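Kelch domain-containing protein (Colletotrichum graminicola M1.001, PDB 5C86) acts as a fungal alcohol oxidase of the AA5 family, probably using copper and molecular oxygen to convert primary alcohols to aldehydes. Local coordinates at residues S389-A394 with A399-T404; V22-N27 with P458-L463; K130-G135 with N199-K204. All coordinates share one frame; numbering follows the deposited sequence. Where two conformers were deposited one is given.

Interaction 1: residues S389-A394 with A399-T404; sequences SLSDTA and APITIT
The flat groups that meet between Ser389-Ala394 and Ala399-Thr404 are peptides, joined edge to edge: Ser389 N points at Thr404 O, 3.1 Å away and within the carbonyl plane. Thr404 N returns a bond to Ser389 O at 2.9 Å. Leu390 and Ile403 follow as a non-hydrogen-bonded antiparallel pair, their side chains lying alongside one another with CD2 of Leu390 3.8 Å from CG1 of Ile403. Beyond them Ser391 N donates to Thr402 O at 2.9 Å, but the strand is giving out, and a hydroxyl takes over the acceptor's role. With chi1 at 58°, Ser391 OG sits between its own backbone N and carbonyl carbon and accepts from Thr402 N at 2.8 Å, nearly straight at 166°. The same hydroxyl donates to a water that in turn donates to Pro400 O and Asp392 OD2. Here strand 387-390 ends beside strand 400-405 of the galactose oxidase-like E-set domain; the connection between them carries strand 394-396, which pairs with 476-481. Strand 400-405 runs between 387-390 and 444-448; Ile401 and Ile403 pack on Val447 and, with Leu390, on Leu463 of strand 459-466, while Thr402 OG1 bonds to Thr446 OG1 on the other face.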
ATOM      1  N   SER A 389     -18.560  18.261   8.317  0.50 14.65           N
ATOM      2  CA  SER A 389     -19.240  17.083   8.879  0.50 16.03           C
ATOM      3  C   SER A 389     -19.330  15.915   7.870  0.50 15.26           C
ATOM      4  O   SER A 389     -19.236  16.138   6.677  0.50 13.68           O
ATOM      5  CB  SER A 389     -20.627  17.497   9.418  0.50 15.15           C
ATOM      6  OG  SER A 389     -21.509  17.862   8.398  0.50 20.32           O
ATOM      7  N   LEU A 390     -19.470  14.696   8.382  1.00 19.96           N
ATOM      8  CA  LEU A 390     -19.988  13.562   7.590  1.00 18.65           C
ATOM      9  C   LEU A 390     -21.261  13.122   8.281  1.00 17.91           C
ATOM     10  O   LEU A 390     -21.377  13.111   9.536  1.00 19.64           O
ATOM     11  CB  LEU A 390     -19.046  12.399   7.570  1.00 19.27           C
ATOM     12  CG  LEU A 390     -17.688  12.624   6.977  1.00 21.25           C
ATOM     13  CD1 LEU A 390     -16.900  11.345   6.964  1.00 24.60           C
ATOM     14  CD2 LEU A 390     -17.774  13.164   5.530  1.00 19.39           C
ATOM     15  N   SER A 391     -22.225  12.672   7.471  1.00 15.82           N
ATOM     16  CA  SER A 391     -23.462  12.148   8.021  1.00 17.87           C
ATOM     17  C   SER A 391     -23.328  10.822   8.660  1.00 17.97           C
ATOM     18  O   SER A 391     -24.248  10.387   9.411  1.00 21.16           O
ATOM     19  CB  SER A 391     -24.534  12.027   6.934  1.00 17.70           C
ATOM     20  OG  SER A 391     -24.081  11.191   5.899  1.00 17.31           O
ATOM     21  N   ASP A 392     -22.292  10.071   8.352  1.00 16.99           N
ATOM     22  CA  ASP A 392     -22.076   8.761   8.935  1.00 19.67           C
ATOM     23  C   ASP A 392     -20.651   8.391   8.751  1.00 20.30           C
ATOM     24  O   ASP A 392     -20.014   8.833   7.780  1.00 23.11           O
ATOM     25  CB  ASP A 392     -22.897   7.681   8.244  1.00 23.83           C
ATOM     26  CG  ASP A 392     -24.256   7.537   8.797  1.00 30.05           C
ATOM     27  OD1 ASP A 392     -24.420   7.256  10.037  1.00 28.43           O
ATOM     28  OD2 ASP A 392     -25.201   7.750   8.014  1.00 29.39           O
ATOM     29  N   THR A 393     -20.130   7.638   9.677  1.00 16.78           N
ATOM     30  CA  THR A 393     -18.736   7.149   9.592  1.00 18.77           C
ATOM     31  C   THR A 393     -18.595   5.683   9.466  1.00 15.97           C
ATOM     32  O   THR A 393     -17.467   5.179   9.399  1.00 16.97           O
ATOM     33  CB  THR A 393     -17.867   7.564  10.771  1.00 24.16           C
ATOM     34  OG1 THR A 393     -18.449   7.019  11.961  1.00 22.56           O
ATOM     35  CG2 THR A 393     -17.714   9.000  10.813  1.00 25.56           C
ATOM     36  N   ALA A 394     -19.664   4.966   9.328  1.00 15.71           N
ATOM     37  CA  ALA A 394     -19.596   3.534   9.053  1.00 16.06           C
ATOM     38  C   ALA A 394     -20.799   3.274   8.170  1.00 17.64           C
ATOM     39  O   ALA A 394     -21.944   3.529   8.589  1.00 20.94           O
ATOM     40  CB  ALA A 394     -19.662   2.711  10.319  1.00 19.43           C
ATOM     41  N   ALA A 399     -24.212   2.839   0.239  1.00 16.40           N
ATOM     42  CA  ALA A 399     -24.892   3.718   1.177  1.00 15.63           C
ATOM     43  C   ALA A 399     -24.478   5.141   0.899  1.00 15.42           C
ATOM     44  O   ALA A 399     -23.362   5.418   0.424  1.00 14.24           O
ATOM     45  CB  ALA A 399     -24.584   3.316   2.566  1.00 18.07           C
ATOM     46  N   PRO A 400     -25.349   6.063   1.191  1.00 15.26           N
ATOM     47  CA  PRO A 400     -25.025   7.440   1.017  1.00 15.11           C
ATOM     48  C   PRO A 400     -24.233   8.002   2.187  1.00 13.93           C
ATOM     49  O   PRO A 400     -24.389   7.564   3.315  1.00 16.15           O
ATOM     50  CB  PRO A 400     -26.419   8.122   0.946  1.00 16.95           C
ATOM     51  CG  PRO A 400     -27.236   7.307   1.907  1.00 19.32           C
ATOM     52  CD  PRO A 400     -26.742   5.893   1.691  1.00 19.27           C
ATOM     53  N   ILE A 401     -23.403   9.023   1.889  1.00 12.71           N
ATOM     54  CA  ILE A 401     -22.717   9.834   2.869  1.00 12.05           C
ATOM     55  C   ILE A 401     -22.909  11.284   2.419  1.00 12.67           C
ATOM     56  O   ILE A 401     -22.575  11.638   1.273  1.00 13.88           O
ATOM     57  CB  ILE A 401     -21.235   9.572   2.898  1.00 15.12           C
ATOM     58  CG1 ILE A 401     -20.959   8.143   3.325  1.00 17.10           C
ATOM     59  CG2 ILE A 401     -20.529  10.457   3.943  1.00 16.08           C
ATOM     60  CD1 ILE A 401     -19.452   7.826   3.214  1.00 19.54           C
ATOM     61  N   THR A 402     -23.433  12.122   3.293  1.00 13.46           N
ATOM     62  CA  THR A 402     -23.482  13.525   3.040  1.00 13.49           C
ATOM     63  C   THR A 402     -22.252  14.190   3.706  1.00 12.45           C
ATOM     64  O   THR A 402     -22.043  14.010   4.925  1.00 14.69           O
ATOM     65  CB  THR A 402     -24.789  14.175   3.545  1.00 14.72           C
ATOM     66  OG1 THR A 402     -25.890  13.571   2.837  1.00 17.31           O
ATOM     67  CG2 THR A 402     -24.815  15.659   3.261  1.00 15.58           C
ATOM     68  N   ILE A 403     -21.520  14.958   2.921  1.00 12.95           N
ATOM     69  CA  ILE A 403     -20.281  15.611   3.286  1.00 14.02           C
ATOM     70  C   ILE A 403     -20.630  17.086   3.376  1.00 14.80           C
ATOM     71  O   ILE A 403     -21.045  17.634   2.356  1.00 16.90           O
ATOM     72  CB  ILE A 403     -19.214  15.382   2.243  1.00 15.12           C
ATOM     73  CG1 ILE A 403     -18.979  13.888   1.994  1.00 15.66           C
ATOM     74  CG2 ILE A 403     -17.910  16.134   2.655  1.00 14.92           C
ATOM     75  CD1 ILE A 403     -18.624  13.523   0.595  1.00 19.78           C
ATOM     76  N   THR A 404     -20.415  17.717   4.505  1.00 14.87           N
ATOM     77  CA  THR A 404     -20.695  19.198   4.558  1.00 16.75           C
ATOM     78  C   THR A 404     -19.347  19.919   4.636  1.00 13.23           C
ATOM     79  O   THR A 404     -18.575  19.652   5.531  1.00 13.59           O
ATOM     80  CB  THR A 404     -21.501  19.502   5.793  1.00 19.94           C
ATOM     81  OG1 THR A 404     -22.723  18.745   5.737  1.00 23.58           O
ATOM     82  CG2 THR A 404     -21.827  20.973   5.849  1.00 22.29           C
TER
HETATM   83  O   HOH W   1     -22.809  16.097   6.622  1.00 21.18           O
HETATM   84  O   HOH W   2     -25.204   8.903   5.758  1.00 27.62           O

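Interaction 2: residues V22-N27 with P458-L463; sequences VPETGN and PGYYML
Pro23 sets its CB over one face of the Tyr460 ring, 3.9 Å from the ring centroid and only 14° off the normal. This is a CH-pi contact, and CB also comes within 3.8 Å of Tyr460 CG, toward the root of the ring. Phe100 also meets the tyrosine ring, edge-to-face. At the phenol end of the same ring is Glu24. Its chain runs extended beyond CG (chi2 176°), which carries the carboxylate out to the hydroxyl, and in one of its two modelled positions OE2 stands 2.9 Å from Tyr460 OH, the carboxylate turned steeply to the ring plane. The firmer partner of that carboxylate is Lys101, whose NZ forms a salt bridge with OE2. The turn that presents Pro23 and Glu24 is tied internally: Gly26 N donates to Val22 O at 2.8 Å, Val22 N to Asn27 O at 2.9 Å, and Thr25 OG1 accepts from Asn27 N at 3.2 Å in an ST turn. Glu104 then bonds both Thr25 OG1 and Asn27 ND2, anchoring the turn from outside. The loop joins antiparallel strands 18-21 and 28-31, and so sets this hairpin against the E-set domain, where strand 459-466 runs between 412-422 and 476-481.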
ATOM      1  N   VAL A  22      -2.467   4.885  10.848  1.00 15.73           N
ATOM      2  CA  VAL A  22      -3.401   4.479  11.876  1.00 17.53           C
ATOM      3  C   VAL A  22      -4.806   5.123  11.580  1.00 14.56           C
ATOM      4  O   VAL A  22      -4.915   6.345  11.451  1.00 16.54           O
ATOM      5  CB  VAL A  22      -2.883   4.958  13.234  1.00 18.88           C
ATOM      6  CG1 VAL A  22      -3.862   4.582  14.315  1.00 21.14           C
ATOM      7  CG2 VAL A  22      -1.460   4.374  13.518  1.00 20.42           C
ATOM      8  N   PRO A  23      -5.817   4.289  11.467  1.00 15.84           N
ATOM      9  CA  PRO A  23      -7.146   4.902  11.273  1.00 19.28           C
ATOM     10  C   PRO A  23      -7.539   5.901  12.334  1.00 20.00           C
ATOM     11  O   PRO A  23      -7.121   5.809  13.479  1.00 19.95           O
ATOM     12  CB  PRO A  23      -8.070   3.721  11.293  1.00 17.82           C
ATOM     13  CG  PRO A  23      -7.297   2.548  10.851  1.00 17.99           C
ATOM     14  CD  PRO A  23      -5.910   2.847  11.422  1.00 17.66           C
ATOM     15  N   GLU A  24      -8.294   6.921  11.915  0.64 18.62           N
ATOM     16  CA  GLU A  24      -8.946   7.940  12.758  0.64 20.60           C
ATOM     17  C   GLU A  24      -7.978   8.983  13.210  0.64 17.52           C
ATOM     18  O   GLU A  24      -8.225  10.162  13.036  0.64 21.95           O
ATOM     19  CB  GLU A  24      -9.704   7.364  13.974  0.64 23.03           C
ATOM     20  CG  GLU A  24     -11.071   6.874  13.642  0.64 24.74           C
ATOM     21  CD  GLU A  24     -11.759   6.235  14.818  0.64 27.64           C
ATOM     22  OE1 GLU A  24     -11.333   6.441  16.004  0.64 23.88           O
ATOM     23  OE2 GLU A  24     -12.674   5.451  14.498  0.64 29.35           O
ATOM     24  N   THR A  25      -6.819   8.574  13.740  1.00 19.13           N
ATOM     25  CA  THR A  25      -5.808   9.612  14.116  1.00 20.36           C
ATOM     26  C   THR A  25      -4.980  10.050  12.953  1.00 18.14           C
ATOM     27  O   THR A  25      -4.510  11.170  12.864  1.00 20.93           O
ATOM     28  CB  THR A  25      -4.858   9.142  15.190  1.00 21.73           C
ATOM     29  OG1 THR A  25      -4.186   7.970  14.718  1.00 19.94           O
ATOM     30  CG2 THR A  25      -5.605   8.802  16.469  1.00 26.78           C
ATOM     31  N   GLY A  26      -4.763   9.106  12.027  1.00 17.43           N
ATOM     32  CA  GLY A  26      -3.811   9.379  10.999  1.00 17.13           C
ATOM     33  C   GLY A  26      -2.331   9.430  11.389  1.00 16.65           C
ATOM     34  O   GLY A  26      -1.527   9.904  10.648  1.00 16.10           O
ATOM     35  N   ASN A  27      -2.004   8.939  12.589  1.00 16.21           N
ATOM     36  CA  ASN A  27      -0.615   8.853  12.977  1.00 15.07           C
ATOM     37  C   ASN A  27       0.097   7.797  12.082  1.00 16.06           C
ATOM     38  O   ASN A  27      -0.520   6.912  11.518  1.00 15.45           O
ATOM     39  CB  ASN A  27      -0.582   8.599  14.488  1.00 16.67           C
ATOM     40  CG  ASN A  27      -1.086   9.808  15.259  1.00 14.71           C
ATOM     41  OD1 ASN A  27      -0.888  10.941  14.827  1.00 16.20           O
ATOM     42  ND2 ASN A  27      -1.614   9.563  16.451  1.00 20.31           N
ATOM     43  N   PRO A 458     -14.035  -3.746   2.168  1.00 12.44           N
ATOM     44  CA  PRO A 458     -14.326  -3.283   3.505  1.00 12.49           C
ATOM     45  C   PRO A 458     -13.157  -2.743   4.256  1.00 12.45           C
ATOM     46  O   PRO A 458     -11.997  -3.165   4.026  1.00 14.29           O
ATOM     47  CB  PRO A 458     -14.866  -4.515   4.232  1.00 13.83           C
ATOM     48  CG  PRO A 458     -15.188  -5.434   3.197  1.00 16.60           C
ATOM     49  CD  PRO A 458     -14.408  -5.156   1.935  1.00 14.44           C
ATOM     50  N   GLY A 459     -13.427  -1.820   5.139  1.00 11.57           N
ATOM     51  CA  GLY A 459     -12.397  -1.234   5.943  1.00 13.35           C
ATOM     52  C   GLY A 459     -12.415   0.273   5.932  1.00 11.09           C
ATOM     53  O   GLY A 459     -13.309   0.910   5.387  1.00 10.90           O
ATOM     54  N   TYR A 460     -11.386   0.854   6.496  1.00 11.15           N
ATOM     55  CA  TYR A 460     -11.251   2.269   6.627  1.00 11.41           C
ATOM     56  C   TYR A 460     -10.734   2.942   5.362  1.00 11.17           C
ATOM     57  O   TYR A 460      -9.843   2.431   4.660  1.00 10.87           O
ATOM     58  CB  TYR A 460     -10.367   2.699   7.778  1.00 11.84           C
ATOM     59  CG  TYR A 460     -11.063   2.822   9.123  1.00 12.73           C
ATOM     60  CD1 TYR A 460     -11.275   1.713   9.915  1.00 15.50           C
ATOM     61  CD2 TYR A 460     -11.666   3.977   9.455  1.00 15.30           C
ATOM     62  CE1 TYR A 460     -11.935   1.814  11.116  1.00 16.20           C
ATOM     63  CE2 TYR A 460     -12.339   4.104  10.631  1.00 15.82           C
ATOM     64  CZ  TYR A 460     -12.463   3.022  11.443  1.00 17.70           C
ATOM     65  OH  TYR A 460     -13.132   3.217  12.665  1.00 23.61           O
ATOM     66  N   TYR A 461     -11.316   4.136   5.098  1.00 10.19           N
ATOM     67  CA  TYR A 461     -10.971   4.994   3.997  1.00  9.61           C
ATOM     68  C   TYR A 461     -10.824   6.398   4.501  1.00 10.26           C
ATOM     69  O   TYR A 461     -11.381   6.795   5.527  1.00 11.55           O
ATOM     70  CB  TYR A 461     -12.108   5.048   2.974  1.00  9.41           C
ATOM     71  CG  TYR A 461     -12.216   3.742   2.160  1.00 10.12           C
ATOM     72  CD1 TYR A 461     -12.807   2.656   2.703  1.00 10.13           C
ATOM     73  CD2 TYR A 461     -11.782   3.680   0.886  1.00  9.23           C
ATOM     74  CE1 TYR A 461     -12.871   1.465   1.955  1.00  9.71           C
ATOM     75  CE2 TYR A 461     -11.833   2.524   0.117  1.00 10.05           C
ATOM     76  CZ  TYR A 461     -12.434   1.390   0.656  1.00 10.30           C
ATOM     77  OH  TYR A 461     -12.500   0.225  -0.104  1.00 12.61           O
ATOM     78  N   MET A 462     -10.011   7.151   3.769  1.00 10.64           N
ATOM     79  CA  MET A 462      -9.912   8.601   3.878  1.00 10.11           C
ATOM     80  C   MET A 462     -10.829   9.236   2.834  1.00 10.08           C
ATOM     81  O   MET A 462     -10.664   8.956   1.650  1.00 10.77           O
ATOM     82  CB  MET A 462      -8.525   9.015   3.624  1.00 11.22           C
ATOM     83  CG  MET A 462      -7.588   8.624   4.763  1.00 14.07           C
ATOM     84  SD  MET A 462      -5.831   8.983   4.403  1.00 18.48           S
ATOM     85  CE  MET A 462      -5.409   7.656   3.287  1.00 16.63           C
ATOM     86  N   LEU A 463     -11.757  10.105   3.260  0.54 10.80           N
ATOM     87  CA  LEU A 463     -12.605  10.858   2.339  0.54 10.71           C
ATOM     88  C   LEU A 463     -11.909  12.189   2.131  0.54 10.91           C
ATOM     89  O   LEU A 463     -11.587  12.881   3.084  0.54 10.47           O
ATOM     90  CB  LEU A 463     -14.025  11.032   2.902  0.54 12.04           C
ATOM     91  CG  LEU A 463     -15.153  11.054   1.897  0.54 13.00           C
ATOM     92  CD1 LEU A 463     -16.530  10.666   2.486  0.54 15.12           C
ATOM     93  CD2 LEU A 463     -15.122  12.475   1.272  0.54 14.15           C
TER

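Interaction 3: residues K130-G135 with N199-K204; sequences KIFVIG and NWYDTK
Between Tyr201 and Thr203, the two residues that meet Phe132, Asp202 OD1 is gripped twice by Lys204. The backbone N donates to it at 2.9 Å, making an Asx turn, and NZ reaches it from the opposite face of the carboxylate, also at 2.9 Å, as a salt bridge. This fastens the chain where strand 197-202 ends and Thr203 turns in toward Phe132. With Thr203 chi1 at 65°, CG2 lies beside the backbone N and settles over one face of the phenylalanine ring, 3.9 Å from its centroid in a CH-pi contact, while OG1 bonds to Gly187 O. Strands 131-134 and 197-202 belong to consecutive four-stranded antiparallel sheets, blades of the kelch beta-propeller, so these side chains fill the seam between two blades. Phe132 CZ comes within 4.1 Å of Tyr201 CG; the two rings meet obliquely, their planes 43° apart. Further along the seam Ile134, extended with CG1 anti to the backbone N, meets the tyrosine from the opposite direction, its CD1 3.7 Å from Tyr201 CE1. The hydroxyl of Tyr201 bonds onward to Pro163 O. The Ile134 side chain is about 11 Å from that of Tyr120, which binds copper in the metal-loaded protein; no metal is present here.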
ATOM      1  N   LYS A 130     -12.079 -11.214   4.181  1.00 15.94           N
ATOM      2  CA  LYS A 130     -11.109 -12.258   4.558  1.00 15.81           C
ATOM      3  C   LYS A 130      -9.725 -11.791   4.182  1.00 16.26           C
ATOM      4  O   LYS A 130      -9.581 -10.808   3.459  1.00 16.21           O
ATOM      5  CB  LYS A 130     -11.463 -13.593   3.874  1.00 16.55           C
ATOM      6  CG  LYS A 130     -12.756 -14.145   4.447  1.00 20.12           C
ATOM      7  CD  LYS A 130     -13.057 -15.488   3.832  1.00 23.42           C
ATOM      8  CE  LYS A 130     -14.329 -16.033   4.475  1.00 26.55           C
ATOM      9  NZ  LYS A 130     -14.779 -17.243   3.737  1.00 32.81           N
ATOM     10  N   ILE A 131      -8.707 -12.473   4.694  1.00 14.78           N
ATOM     11  CA  ILE A 131      -7.293 -12.101   4.410  1.00 15.56           C
ATOM     12  C   ILE A 131      -6.644 -13.216   3.622  1.00 16.73           C
ATOM     13  O   ILE A 131      -6.507 -14.359   4.167  1.00 17.77           O
ATOM     14  CB  ILE A 131      -6.440 -11.808   5.625  1.00 15.64           C
ATOM     15  CG1 ILE A 131      -7.063 -10.888   6.664  1.00 18.02           C
ATOM     16  CG2 ILE A 131      -5.066 -11.417   5.186  1.00 16.58           C
ATOM     17  CD1 ILE A 131      -7.502  -9.515   6.190  1.00 18.33           C
ATOM     18  N   PHE A 132      -6.292 -12.984   2.379  1.00 15.32           N
ATOM     19  CA  PHE A 132      -5.693 -14.005   1.468  1.00 14.67           C
ATOM     20  C   PHE A 132      -4.207 -13.790   1.458  1.00 16.93           C
ATOM     21  O   PHE A 132      -3.745 -12.621   1.276  1.00 14.91           O
ATOM     22  CB  PHE A 132      -6.268 -13.864   0.076  1.00 15.84           C
ATOM     23  CG  PHE A 132      -5.671 -14.720  -0.970  1.00 15.60           C
ATOM     24  CD1 PHE A 132      -5.804 -16.111  -0.935  1.00 16.97           C
ATOM     25  CD2 PHE A 132      -4.914 -14.147  -1.993  1.00 17.10           C
ATOM     26  CE1 PHE A 132      -5.343 -16.883  -2.001  1.00 16.24           C
ATOM     27  CE2 PHE A 132      -4.387 -14.947  -3.025  1.00 18.21           C
ATOM     28  CZ  PHE A 132      -4.600 -16.320  -3.030  1.00 17.33           C
ATOM     29  N   VAL A 133      -3.444 -14.878   1.614  1.00 14.51           N
ATOM     30  CA  VAL A 133      -1.967 -14.773   1.435  1.00 14.14           C
ATOM     31  C   VAL A 133      -1.504 -15.825   0.457  1.00 16.77           C
ATOM     32  O   VAL A 133      -2.112 -16.929   0.362  1.00 16.34           O
ATOM     33  CB  VAL A 133      -1.163 -14.900   2.746  1.00 14.48           C
ATOM     34  CG1 VAL A 133      -1.604 -13.927   3.820  1.00 15.35           C
ATOM     35  CG2 VAL A 133      -1.292 -16.285   3.369  1.00 15.57           C
ATOM     36  N   ILE A 134      -0.421 -15.502  -0.256  1.00 14.42           N
ATOM     37  CA  ILE A 134       0.169 -16.469  -1.128  1.00 14.60           C
ATOM     38  C   ILE A 134       1.640 -16.157  -1.315  1.00 15.42           C
ATOM     39  O   ILE A 134       2.074 -15.002  -1.262  1.00 14.87           O
ATOM     40  CB  ILE A 134      -0.594 -16.579  -2.471  1.00 13.99           C
ATOM     41  CG1 ILE A 134      -0.216 -17.881  -3.251  1.00 16.56           C
ATOM     42  CG2 ILE A 134      -0.387 -15.323  -3.351  1.00 14.75           C
ATOM     43  CD1 ILE A 134      -1.135 -18.194  -4.383  1.00 17.68           C
ATOM     44  N   GLY A 135       2.398 -17.223  -1.570  1.00 14.14           N
ATOM     45  CA  GLY A 135       3.851 -17.103  -1.660  1.00 14.06           C
ATOM     46  C   GLY A 135       4.607 -16.787  -0.414  1.00 13.31           C
ATOM     47  O   GLY A 135       4.131 -16.918   0.717  1.00 15.27           O
ATOM     48  N   ASN A 199      -2.604 -13.942 -13.123  1.00 15.53           N
ATOM     49  CA  ASN A 199      -3.517 -15.052 -12.773  1.00 16.73           C
ATOM     50  C   ASN A 199      -4.614 -14.552 -11.896  1.00 17.86           C
ATOM     51  O   ASN A 199      -4.375 -13.790 -10.937  1.00 17.06           O
ATOM     52  CB  ASN A 199      -2.783 -16.112 -12.058  1.00 16.71           C
ATOM     53  CG  ASN A 199      -1.779 -16.839 -12.963  1.00 19.80           C
ATOM     54  OD1 ASN A 199      -2.175 -17.738 -13.741  1.00 20.02           O
ATOM     55  ND2 ASN A 199      -0.552 -16.421 -12.956  1.00 17.47           N
ATOM     56  N   TRP A 200      -5.827 -15.041 -12.157  1.00 15.44           N
ATOM     57  CA  TRP A 200      -6.891 -14.883 -11.224  1.00 15.21           C
ATOM     58  C   TRP A 200      -6.931 -15.979 -10.199  1.00 17.50           C
ATOM     59  O   TRP A 200      -6.669 -17.116 -10.553  1.00 19.80           O
ATOM     60  CB  TRP A 200      -8.229 -14.907 -11.981  1.00 14.46           C
ATOM     61  CG  TRP A 200      -8.525 -13.761 -12.791  1.00 15.66           C
ATOM     62  CD1 TRP A 200      -8.456 -13.652 -14.133  1.00 16.09           C
ATOM     63  CD2 TRP A 200      -8.962 -12.466 -12.302  1.00 15.86           C
ATOM     64  NE1 TRP A 200      -8.854 -12.405 -14.536  1.00 18.39           N
ATOM     65  CE2 TRP A 200      -9.158 -11.670 -13.414  1.00 16.69           C
ATOM     66  CE3 TRP A 200      -9.212 -11.936 -11.033  1.00 16.30           C
ATOM     67  CZ2 TRP A 200      -9.540 -10.327 -13.322  1.00 17.96           C
ATOM     68  CZ3 TRP A 200      -9.631 -10.586 -10.966  1.00 16.01           C
ATOM     69  CH2 TRP A 200      -9.791  -9.840 -12.101  1.00 16.67           C
ATOM     70  N   TYR A 201      -7.223 -15.633  -8.942  1.00 15.89           N
ATOM     71  CA  TYR A 201      -7.472 -16.538  -7.853  1.00 16.34           C
ATOM     72  C   TYR A 201      -8.845 -16.258  -7.303  1.00 20.46           C
ATOM     73  O   TYR A 201      -9.328 -15.098  -7.294  1.00 18.65           O
ATOM     74  CB  TYR A 201      -6.480 -16.403  -6.733  1.00 17.96           C
ATOM     75  CG  TYR A 201      -5.083 -16.873  -7.108  1.00 18.13           C
ATOM     76  CD1 TYR A 201      -4.732 -18.192  -6.907  1.00 19.86           C
ATOM     77  CD2 TYR A 201      -4.132 -16.031  -7.675  1.00 16.51           C
ATOM     78  CE1 TYR A 201      -3.464 -18.655  -7.256  1.00 19.09           C
ATOM     79  CE2 TYR A 201      -2.883 -16.488  -8.022  1.00 17.84           C
ATOM     80  CZ  TYR A 201      -2.547 -17.815  -7.830  1.00 18.80           C
ATOM     81  OH  TYR A 201      -1.287 -18.331  -8.128  1.00 17.39           O
ATOM     82  N   ASP A 202      -9.545 -17.333  -6.907  1.00 20.86           N
ATOM     83  CA  ASP A 202     -10.834 -17.251  -6.251  1.00 24.06           C
ATOM     84  C   ASP A 202     -10.600 -17.786  -4.891  1.00 25.29           C
ATOM     85  O   ASP A 202     -10.012 -18.867  -4.720  1.00 23.84           O
ATOM     86  CB  ASP A 202     -11.852 -18.103  -7.020  1.00 26.07           C
ATOM     87  CG  ASP A 202     -13.278 -18.041  -6.433  1.00 29.83           C
ATOM     88  OD1 ASP A 202     -13.527 -17.500  -5.358  1.00 26.95           O
ATOM     89  OD2 ASP A 202     -14.156 -18.608  -7.113  1.00 34.32           O
ATOM     90  N   THR A 203     -10.973 -17.018  -3.884  1.00 21.83           N
ATOM     91  CA  THR A 203     -10.718 -17.310  -2.539  1.00 20.35           C
ATOM     92  C   THR A 203     -11.905 -17.985  -1.845  1.00 22.68           C
ATOM     93  O   THR A 203     -11.822 -18.184  -0.630  1.00 24.73           O
ATOM     94  CB  THR A 203     -10.312 -16.062  -1.720  1.00 22.59           C
ATOM     95  OG1 THR A 203     -11.424 -15.160  -1.680  1.00 20.60           O
ATOM     96  CG2 THR A 203      -9.043 -15.393  -2.377  1.00 22.56           C
ATOM     97  N   LYS A 204     -12.956 -18.274  -2.581  1.00 25.28           N
ATOM     98  CA  LYS A 204     -14.170 -18.830  -1.951  1.00 25.88           C
ATOM     99  C   LYS A 204     -14.036 -20.382  -2.022  1.00 28.10           C
ATOM    100  O   LYS A 204     -13.374 -20.926  -2.926  1.00 23.97           O
ATOM    101  CB  LYS A 204     -15.379 -18.381  -2.716  1.00 29.36           C
ATOM    102  CG  LYS A 204     -15.637 -16.874  -2.721  1.00 28.88           C
ATOM    103  CD  LYS A 204     -17.007 -16.577  -3.327  1.00 28.28           C
ATOM    104  CE  LYS A 204     -17.271 -17.025  -4.748  1.00 29.22           C
ATOM    105  NZ  LYS A 204     -16.255 -16.713  -5.770  1.00 29.03           N
TER

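Interaction 1 lies within the E-set domain, and interaction 2 borrows one of its strands; the two touch through Leu463, whose CD2 is 3.7 Å from Ile403 CD1. Along the chain, interaction 1 falls within the long loop that interaction 2 closes. Their chemistry differs. Interaction 1, toward the surface, is held mostly by backbone bonds, a serine hydroxyl and water. Interaction 2 joins parts of the chain far apart in sequence and buries a proline against an aromatic ring, with the Glu24 carboxylate at its exposed side. Interaction 3 is buried throughout and has no hydrogen bond across it, only apolar and aromatic packing between propeller blades. Its nearest atoms are about 7 Å from interaction 2 and about 17 Å from interaction 1.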